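Local coordinates for putative uncharacterized protein (Mycobacterium smegmatis, PDB 3UID) that probably acts as a toxin and is a structural homologue of Mycobacterium tuberculosis Rv2035, with an SRPBCC fold of the AHA1 family, at residues R27-Y32 / V83-S88; A23-I28 / F115-G120; A75-I80 / F100-D105. One frame throughout, in Å; residues are numbered along the deposited sequence.

Contacts 1 and 2 are two parts of one seam, where helix 25-33 meets the antiparallel sheet; their centres lie about 9 Å apart and they share Arg27 and Ile28. Their sheet-side segments are also tied to each other: His87 O receives a probable hydrogen bond from Phe115 N at 2.7 Å, and His87 NE2 pairs with Glu117 OE2. The ring of Tyr32 in contact 1 meets that of Phe115 in contact 2. Contact 3 belongs elsewhere, its centre about 22 Å from that of contact 1 and about 30 Å from that of contact 2. It shares strand 73-84 with contact 1, residues 75-80 running on toward the turn at 83-88.

Contact 1 of 3, residues R27-Y32 / V83-S88; sequences RIWQIY and VDEPHS
Trp29 carries this contact, reaching out of helix 25-33 to the turn that joins strands 73-84 and 88-96. Its CG stands anti to the backbone N (chi1 180°), which sends the indole across the turn. Over one face lies Glu85, whose CG sits 3.5 Å from the centroid of the five-membered ring and 20° off the normal, a CH-pi contact. Pro86 CA covers the same face toward the rim, while Pro86 CB packs on Trp29 CB at 3.9 Å. At the edge of the six-membered ring, Val83 CG1 comes to 3.7 Å from Trp29 CZ2, and Ser88 O approaches Trp29 CH2. One residue on, Gln30 NE2 merely brushes Glu85 OE2 at 4.2 Å. The turn that receives the indole has a cis peptide before Pro86, whose O is buried without a polar partner, and a classic beta bulge, in which His87 N and Ser88 N both bond Asp84 O.

The polar link is indirect: one water accepts from Trp29 NE1 at 2.9 Å and donates to Glu85 OE1. Glu85 is extended, its carboxylate plane within 12° of parallel to the indole, so its methylene covers the ring while its acid end reaches that water: an apolar contact with one water-mediated polar bridge.

Contact 2 of 3, residues A23-I28 / F115-G120; sequences APVTRI and FTEHDG
Helix 25-33 starts here, with Pro24 at the N-cap position, and its first turn packs on the end of strand 109-118. Val25 makes most of the contact. Its two methyls lie along the strand backbone: Val25 CG2 is 3.5 Å from Thr116 C and 3.7 Å from Glu117 N, while Val25 CG1 meets Phe115 CB at 4.0 Å. The chi1 of 164° puts CG1 anti to the backbone N and turns CG2 toward the Thr116-Glu117 peptide. Glu117 folds back at chi2 (75°), bringing its carboxylate alongside the same methyl, with OE2 3.9 Å from Val25 CG2; that oxygen is held by His87 NE2.

One turn further along, Ile28 CG2 touches Phe115 at CD1, 3.9 Å away, coming at the ring obliquely. The Tyr32 ring also meets Phe115, with planes about 25° apart. At the outer end, Gly120 O approaches Pro24 CA at 3.9 Å, where the chain turns toward strand 121-129. A sheet curved round a long C-terminal helix, here 144-158, with the first helix, 25-33, packed beside it, fits the helix-grip fold of the SRPBCC, or Bet v 1-like, superfamily.

Contact 3 of 3, residues A75-I80 / F100-D105; sequences AGYWEI and FNPNTD
The ring of Phe100 meets Ala75 and Gly76 obliquely, with neither squarely over its face nor at its edge, and the Tyr77 ring is met in the same slanting way by Pro102 CG and Phe100 O. This is loop-on-sheet packing in the SRPBCC fold: the long connection between strands 88-96 and 109-118 folds back over strand 73-84. CE1 of Phe100 lies 4.0 Å from Ala75 CB and 3.7 Å from Gly76 O, so the CD1-CE1 side of the ring rests on a methyl and a backbone carbonyl. A chi1 of -59° turns Phe100 CG beside its own backbone N and swings the ring in toward the strand. Phe65 also meets Phe100, its ring about 15° from parallel, so strand 61-67 also lines the ring.

Two residues along the strand, Tyr77 points the same way as Ala75, toward the loop, with Tyr77 CD2 4.5 Å from Phe100 O. The segments meet by van der Waals packing. The farthest reach of Tyr77 is at Pro102, whose side chain it crosses at about a right angle, with the phenol OH 3.7 Å from the proline CG.

Contact 1 of 3, residues R27-Y32 / V83-S88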
# COMPACT_ATOMS: atom_id res chain seq x y z
N ARG A 27 -1.42 0.15 16.55
CA ARG A 27 -0.16 -0.45 16.08
C ARG A 27 -0.03 -0.46 14.55
O ARG A 27 1.01 -0.10 14.00
CB ARG A 27 0.01 -1.88 16.60
CG ARG A 27 1.20 -2.61 15.93
CD ARG A 27 2.49 -2.00 16.43
NE ARG A 27 3.69 -2.52 15.77
CZ ARG A 27 4.30 -1.93 14.74
NH1 ARG A 27 3.82 -0.80 14.24
NH2 ARG A 27 5.39 -2.46 14.21
N ILE A 28 -1.08 -0.90 13.85
CA ILE A 28 -1.07 -0.94 12.40
C ILE A 28 -0.91 0.46 11.81
O ILE A 28 -0.21 0.64 10.82
CB ILE A 28 -2.33 -1.65 11.86
CG1 ILE A 28 -2.46 -3.04 12.48
CG2 ILE A 28 -2.27 -1.76 10.35
CD1 ILE A 28 -1.30 -3.98 12.16
N TRP A 29 -1.53 1.45 12.43
CA TRP A 29 -1.39 2.82 11.96
C TRP A 29 0.09 3.21 11.85
O TRP A 29 0.49 3.86 10.89
CB TRP A 29 -2.11 3.80 12.89
CG TRP A 29 -1.98 5.21 12.42
CD1 TRP A 29 -1.06 6.14 12.85
CD2 TRP A 29 -2.75 5.86 11.41
NE1 TRP A 29 -1.24 7.33 12.18
CE2 TRP A 29 -2.27 7.18 11.29
CE3 TRP A 29 -3.82 5.45 10.61
CZ2 TRP A 29 -2.82 8.09 10.39
CZ3 TRP A 29 -4.36 6.36 9.71
CH2 TRP A 29 -3.86 7.66 9.62
N GLN A 30 0.88 2.80 12.83
CA GLN A 30 2.29 3.17 12.88
C GLN A 30 3.15 2.53 11.80
O GLN A 30 4.25 3.03 11.49
CB GLN A 30 2.87 2.87 14.27
CG GLN A 30 2.28 3.73 15.37
CD GLN A 30 2.49 5.23 15.15
OE1 GLN A 30 3.49 5.64 14.55
NE2 GLN A 30 1.57 6.04 15.63
N ILE A 31 2.67 1.42 11.22
CA ILE A 31 3.32 0.83 10.05
C ILE A 31 3.40 1.87 8.92
O ILE A 31 4.42 1.97 8.22
CB ILE A 31 2.56 -0.41 9.54
CG1 ILE A 31 2.56 -1.55 10.59
CG2 ILE A 31 3.12 -0.90 8.19
CD1 ILE A 31 3.89 -2.24 10.74
N TYR A 32 2.33 2.63 8.74
CA TYR A 32 2.23 3.62 7.67
C TYR A 32 2.74 5.00 8.09
O TYR A 32 3.22 5.76 7.25
CB TYR A 32 0.78 3.69 7.16
CG TYR A 32 0.38 2.35 6.62
CD1 TYR A 32 0.72 1.97 5.33
CD2 TYR A 32 -0.26 1.42 7.44
CE1 TYR A 32 0.40 0.70 4.85
CE2 TYR A 32 -0.59 0.15 6.97
CZ TYR A 32 -0.26 -0.19 5.67
OH TYR A 32 -0.57 -1.44 5.21
N VAL A 83 -6.19 12.49 6.29
CA VAL A 83 -5.58 11.70 7.35
C VAL A 83 -6.47 11.74 8.59
O VAL A 83 -6.78 12.80 9.11
CB VAL A 83 -4.17 12.24 7.71
CG1 VAL A 83 -3.55 11.42 8.84
CG2 VAL A 83 -3.27 12.22 6.48
N ASP A 84 -6.89 10.56 9.05
CA ASP A 84 -7.79 10.43 10.19
C ASP A 84 -7.24 9.35 11.11
O ASP A 84 -7.70 8.21 11.13
CB ASP A 84 -9.20 10.09 9.68
CG ASP A 84 -10.17 9.74 10.79
OD1 ASP A 84 -9.99 10.22 11.93
OD2 ASP A 84 -11.12 8.98 10.52
N GLU A 85 -6.20 9.70 11.87
CA GLU A 85 -5.53 8.75 12.74
C GLU A 85 -6.46 8.27 13.87
O GLU A 85 -7.17 9.08 14.47
CB GLU A 85 -4.27 9.39 13.35
CG GLU A 85 -3.54 8.47 14.31
CD GLU A 85 -2.33 9.14 14.96
OE1 GLU A 85 -1.93 10.22 14.49
OE2 GLU A 85 -1.78 8.58 15.93
N PRO A 86 -6.46 6.96 14.16
CA PRO A 86 -5.71 5.89 13.51
C PRO A 86 -6.58 5.07 12.58
O PRO A 86 -6.22 3.93 12.26
CB PRO A 86 -5.35 5.00 14.70
CG PRO A 86 -6.58 5.07 15.55
CD PRO A 86 -7.06 6.51 15.43
N HIS A 87 -7.71 5.60 12.12
CA HIS A 87 -8.65 4.77 11.38
C HIS A 87 -8.51 4.80 9.86
O HIS A 87 -8.87 3.84 9.20
CB HIS A 87 -10.10 5.07 11.77
CG HIS A 87 -10.47 4.52 13.11
ND1 HIS A 87 -10.74 5.32 14.19
CD2 HIS A 87 -10.60 3.24 13.55
CE1 HIS A 87 -11.02 4.57 15.24
NE2 HIS A 87 -10.95 3.30 14.87
N SER A 88 -7.99 5.88 9.30
CA SER A 88 -7.96 5.94 7.84
C SER A 88 -7.04 7.02 7.29
O SER A 88 -6.79 8.02 7.96
CB SER A 88 -9.39 6.21 7.32
OG SER A 88 -9.48 6.03 5.92
O HOH W 1 0.12 9.86 12.45

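Contact 2 of 3, residues A23-I28 / F115-G120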
# COMPACT_ATOMS: atom_id res chain seq x y z
N ALA A 23 -2.98 -7.41 15.90
CA ALA A 23 -2.45 -6.29 16.65
C ALA A 23 -3.49 -5.18 16.61
O ALA A 23 -4.37 -5.17 15.73
CB ALA A 23 -1.12 -5.81 16.04
N PRO A 24 -3.42 -4.25 17.56
CA PRO A 24 -4.41 -3.17 17.65
C PRO A 24 -4.32 -2.19 16.48
O PRO A 24 -3.27 -2.08 15.84
CB PRO A 24 -4.04 -2.47 18.96
CG PRO A 24 -3.31 -3.49 19.76
CD PRO A 24 -2.57 -4.33 18.76
N VAL A 25 -5.42 -1.49 16.23
CA VAL A 25 -5.46 -0.49 15.17
C VAL A 25 -4.34 0.54 15.34
O VAL A 25 -3.72 0.94 14.35
CB VAL A 25 -6.81 0.23 15.14
CG1 VAL A 25 -6.69 1.49 14.33
CG2 VAL A 25 -7.87 -0.70 14.54
N THR A 26 -4.09 0.96 16.58
CA THR A 26 -3.03 1.94 16.83
C THR A 26 -1.67 1.44 16.37
O THR A 26 -0.87 2.22 15.85
CB THR A 26 -2.97 2.36 18.31
OG1 THR A 26 -2.88 1.20 19.15
CG2 THR A 26 -4.22 3.14 18.67
N ARG A 27 -1.42 0.15 16.55
CA ARG A 27 -0.16 -0.45 16.08
C ARG A 27 -0.03 -0.46 14.55
O ARG A 27 1.01 -0.10 14.00
CB ARG A 27 0.01 -1.88 16.60
CG ARG A 27 1.20 -2.61 15.93
CD ARG A 27 2.49 -2.00 16.43
NE ARG A 27 3.69 -2.52 15.77
CZ ARG A 27 4.30 -1.93 14.74
NH1 ARG A 27 3.82 -0.80 14.24
NH2 ARG A 27 5.39 -2.46 14.21
N ILE A 28 -1.08 -0.90 13.85
CA ILE A 28 -1.07 -0.94 12.40
C ILE A 28 -0.91 0.46 11.81
O ILE A 28 -0.21 0.64 10.82
CB ILE A 28 -2.33 -1.65 11.86
CG1 ILE A 28 -2.46 -3.04 12.48
CG2 ILE A 28 -2.27 -1.76 10.35
CD1 ILE A 28 -1.30 -3.98 12.16
N PHE A 115 -8.62 1.15 8.78
CA PHE A 115 -8.21 0.22 9.83
C PHE A 115 -9.27 0.23 10.93
O PHE A 115 -9.52 1.26 11.57
CB PHE A 115 -6.84 0.61 10.40
CG PHE A 115 -5.82 0.87 9.35
CD1 PHE A 115 -5.35 -0.16 8.56
CD2 PHE A 115 -5.32 2.15 9.14
CE1 PHE A 115 -4.41 0.07 7.57
CE2 PHE A 115 -4.38 2.39 8.14
CZ PHE A 115 -3.92 1.34 7.36
N THR A 116 -9.91 -0.91 11.16
CA THR A 116 -10.94 -0.97 12.18
C THR A 116 -10.76 -2.14 13.11
O THR A 116 -10.16 -3.16 12.75
CB THR A 116 -12.35 -0.98 11.56
OG1 THR A 116 -12.45 -2.03 10.60
CG2 THR A 116 -12.62 0.36 10.87
N GLU A 117 -11.28 -1.99 14.33
CA GLU A 117 -11.11 -3.00 15.34
C GLU A 117 -11.89 -4.24 14.94
O GLU A 117 -13.05 -4.16 14.53
CB GLU A 117 -11.60 -2.46 16.70
CG GLU A 117 -10.87 -1.20 17.19
CD GLU A 117 -11.29 0.08 16.46
OE1 GLU A 117 -12.26 0.04 15.68
OE2 GLU A 117 -10.63 1.12 16.68
N HIS A 118 -11.23 -5.39 15.03
CA HIS A 118 -11.84 -6.64 14.64
C HIS A 118 -11.28 -7.73 15.55
O HIS A 118 -10.21 -8.28 15.28
CB HIS A 118 -11.54 -6.95 13.17
CG HIS A 118 -12.32 -8.09 12.62
ND1 HIS A 118 -11.91 -9.40 12.75
CD2 HIS A 118 -13.50 -8.13 11.95
CE1 HIS A 118 -12.80 -10.19 12.17
NE2 HIS A 118 -13.77 -9.45 11.68
N ASP A 119 -11.99 -7.99 16.64
CA ASP A 119 -11.58 -8.99 17.63
C ASP A 119 -10.40 -8.53 18.47
O ASP A 119 -9.56 -9.34 18.86
CB ASP A 119 -11.24 -10.32 16.96
CG ASP A 119 -12.42 -10.91 16.21
OD1 ASP A 119 -12.20 -11.58 15.18
OD2 ASP A 119 -13.57 -10.71 16.66
N GLY A 120 -10.33 -7.23 18.76
CA GLY A 120 -9.21 -6.65 19.48
C GLY A 120 -8.00 -6.50 18.57
O GLY A 120 -7.00 -5.86 18.93

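Contact 3 of 3, residues A75-I80 / F100-D105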
# COMPACT_ATOMS: atom_id res chain seq x y z
N ALA A 75 9.36 3.20 -9.25
CA ALA A 75 9.19 4.28 -8.32
C ALA A 75 7.74 4.72 -8.32
O ALA A 75 7.01 4.52 -9.28
CB ALA A 75 10.11 5.44 -8.69
N GLY A 76 7.33 5.33 -7.22
CA GLY A 76 5.95 5.76 -7.11
C GLY A 76 5.86 6.87 -6.10
O GLY A 76 6.82 7.16 -5.37
N TYR A 77 4.70 7.51 -6.05
CA TYR A 77 4.49 8.56 -5.07
C TYR A 77 3.03 8.59 -4.65
O TYR A 77 2.14 8.23 -5.41
CB TYR A 77 4.90 9.93 -5.64
CG TYR A 77 4.14 10.29 -6.90
CD1 TYR A 77 2.98 11.04 -6.84
CD2 TYR A 77 4.57 9.85 -8.14
CE1 TYR A 77 2.26 11.36 -7.99
CE2 TYR A 77 3.86 10.15 -9.29
CZ TYR A 77 2.72 10.92 -9.21
OH TYR A 77 2.02 11.23 -10.36
N TRP A 78 2.82 9.01 -3.41
CA TRP A 78 1.48 9.23 -2.90
C TRP A 78 1.30 10.73 -2.65
O TRP A 78 2.16 11.36 -2.04
CB TRP A 78 1.30 8.51 -1.57
CG TRP A 78 1.32 7.01 -1.60
CD1 TRP A 78 1.41 6.19 -2.69
CD2 TRP A 78 1.25 6.15 -0.47
NE1 TRP A 78 1.37 4.87 -2.30
CE2 TRP A 78 1.28 4.82 -0.93
CE3 TRP A 78 1.14 6.38 0.91
CZ2 TRP A 78 1.24 3.73 -0.07
CZ3 TRP A 78 1.08 5.29 1.77
CH2 TRP A 78 1.12 3.98 1.27
N GLU A 79 0.18 11.29 -3.12
CA GLU A 79 -0.23 12.62 -2.70
C GLU A 79 -1.33 12.43 -1.66
O GLU A 79 -2.43 11.98 -2.00
CB GLU A 79 -0.74 13.46 -3.88
CG GLU A 79 0.28 13.66 -4.99
CD GLU A 79 -0.23 14.52 -6.14
OE1 GLU A 79 -1.36 15.05 -6.05
OE2 GLU A 79 0.51 14.66 -7.13
N ILE A 80 -1.02 12.74 -0.41
CA ILE A 80 -1.96 12.52 0.68
C ILE A 80 -3.10 13.53 0.65
O ILE A 80 -2.86 14.74 0.62
CB ILE A 80 -1.26 12.56 2.06
CG1 ILE A 80 -0.02 11.66 2.06
CG2 ILE A 80 -2.22 12.16 3.17
CD1 ILE A 80 -0.29 10.20 1.80
N PHE A 100 11.28 10.59 -9.52
CA PHE A 100 9.87 10.76 -9.15
C PHE A 100 9.05 11.60 -10.12
O PHE A 100 8.02 12.17 -9.74
CB PHE A 100 9.71 11.22 -7.69
CG PHE A 100 10.32 10.26 -6.72
CD1 PHE A 100 9.81 8.98 -6.60
CD2 PHE A 100 11.45 10.60 -6.00
CE1 PHE A 100 10.39 8.06 -5.73
CE2 PHE A 100 12.03 9.69 -5.12
CZ PHE A 100 11.51 8.43 -5.00
N ASN A 101 9.48 11.64 -11.37
CA ASN A 101 8.66 12.21 -12.43
C ASN A 101 7.80 11.14 -13.07
O ASN A 101 8.30 10.07 -13.42
CB ASN A 101 9.54 12.90 -13.49
CG ASN A 101 10.40 13.99 -12.90
OD1 ASN A 101 11.62 14.03 -13.12
ND2 ASN A 101 9.79 14.86 -12.11
N PRO A 102 6.50 11.41 -13.24
CA PRO A 102 5.64 10.46 -13.96
C PRO A 102 6.30 9.94 -15.23
O PRO A 102 6.79 10.73 -16.05
CB PRO A 102 4.41 11.30 -14.28
CG PRO A 102 4.30 12.22 -13.09
CD PRO A 102 5.75 12.57 -12.75
N ASN A 103 6.33 8.62 -15.40
CA ASN A 103 7.01 8.02 -16.53
C ASN A 103 6.17 6.97 -17.27
O ASN A 103 6.71 6.16 -18.04
CB ASN A 103 8.36 7.43 -16.11
CG ASN A 103 8.20 6.23 -15.21
OD1 ASN A 103 7.17 6.05 -14.56
ND2 ASN A 103 9.24 5.39 -15.16
N THR A 104 4.86 7.00 -17.05
CA THR A 104 3.94 6.12 -17.78
C THR A 104 2.78 6.93 -18.35
O THR A 104 2.66 8.13 -18.08
CB THR A 104 3.36 5.01 -16.87
OG1 THR A 104 2.30 5.55 -16.06
CG2 THR A 104 4.44 4.41 -15.97
N ASP A 105 1.92 6.28 -19.13
CA ASP A 105 0.75 6.97 -19.66
C ASP A 105 -0.48 6.73 -18.79
O ASP A 105 -1.61 7.01 -19.20
CB ASP A 105 0.49 6.56 -21.12
CG ASP A 105 0.18 5.09 -21.27
OD1 ASP A 105 0.25 4.33 -20.28
OD2 ASP A 105 -0.14 4.68 -22.41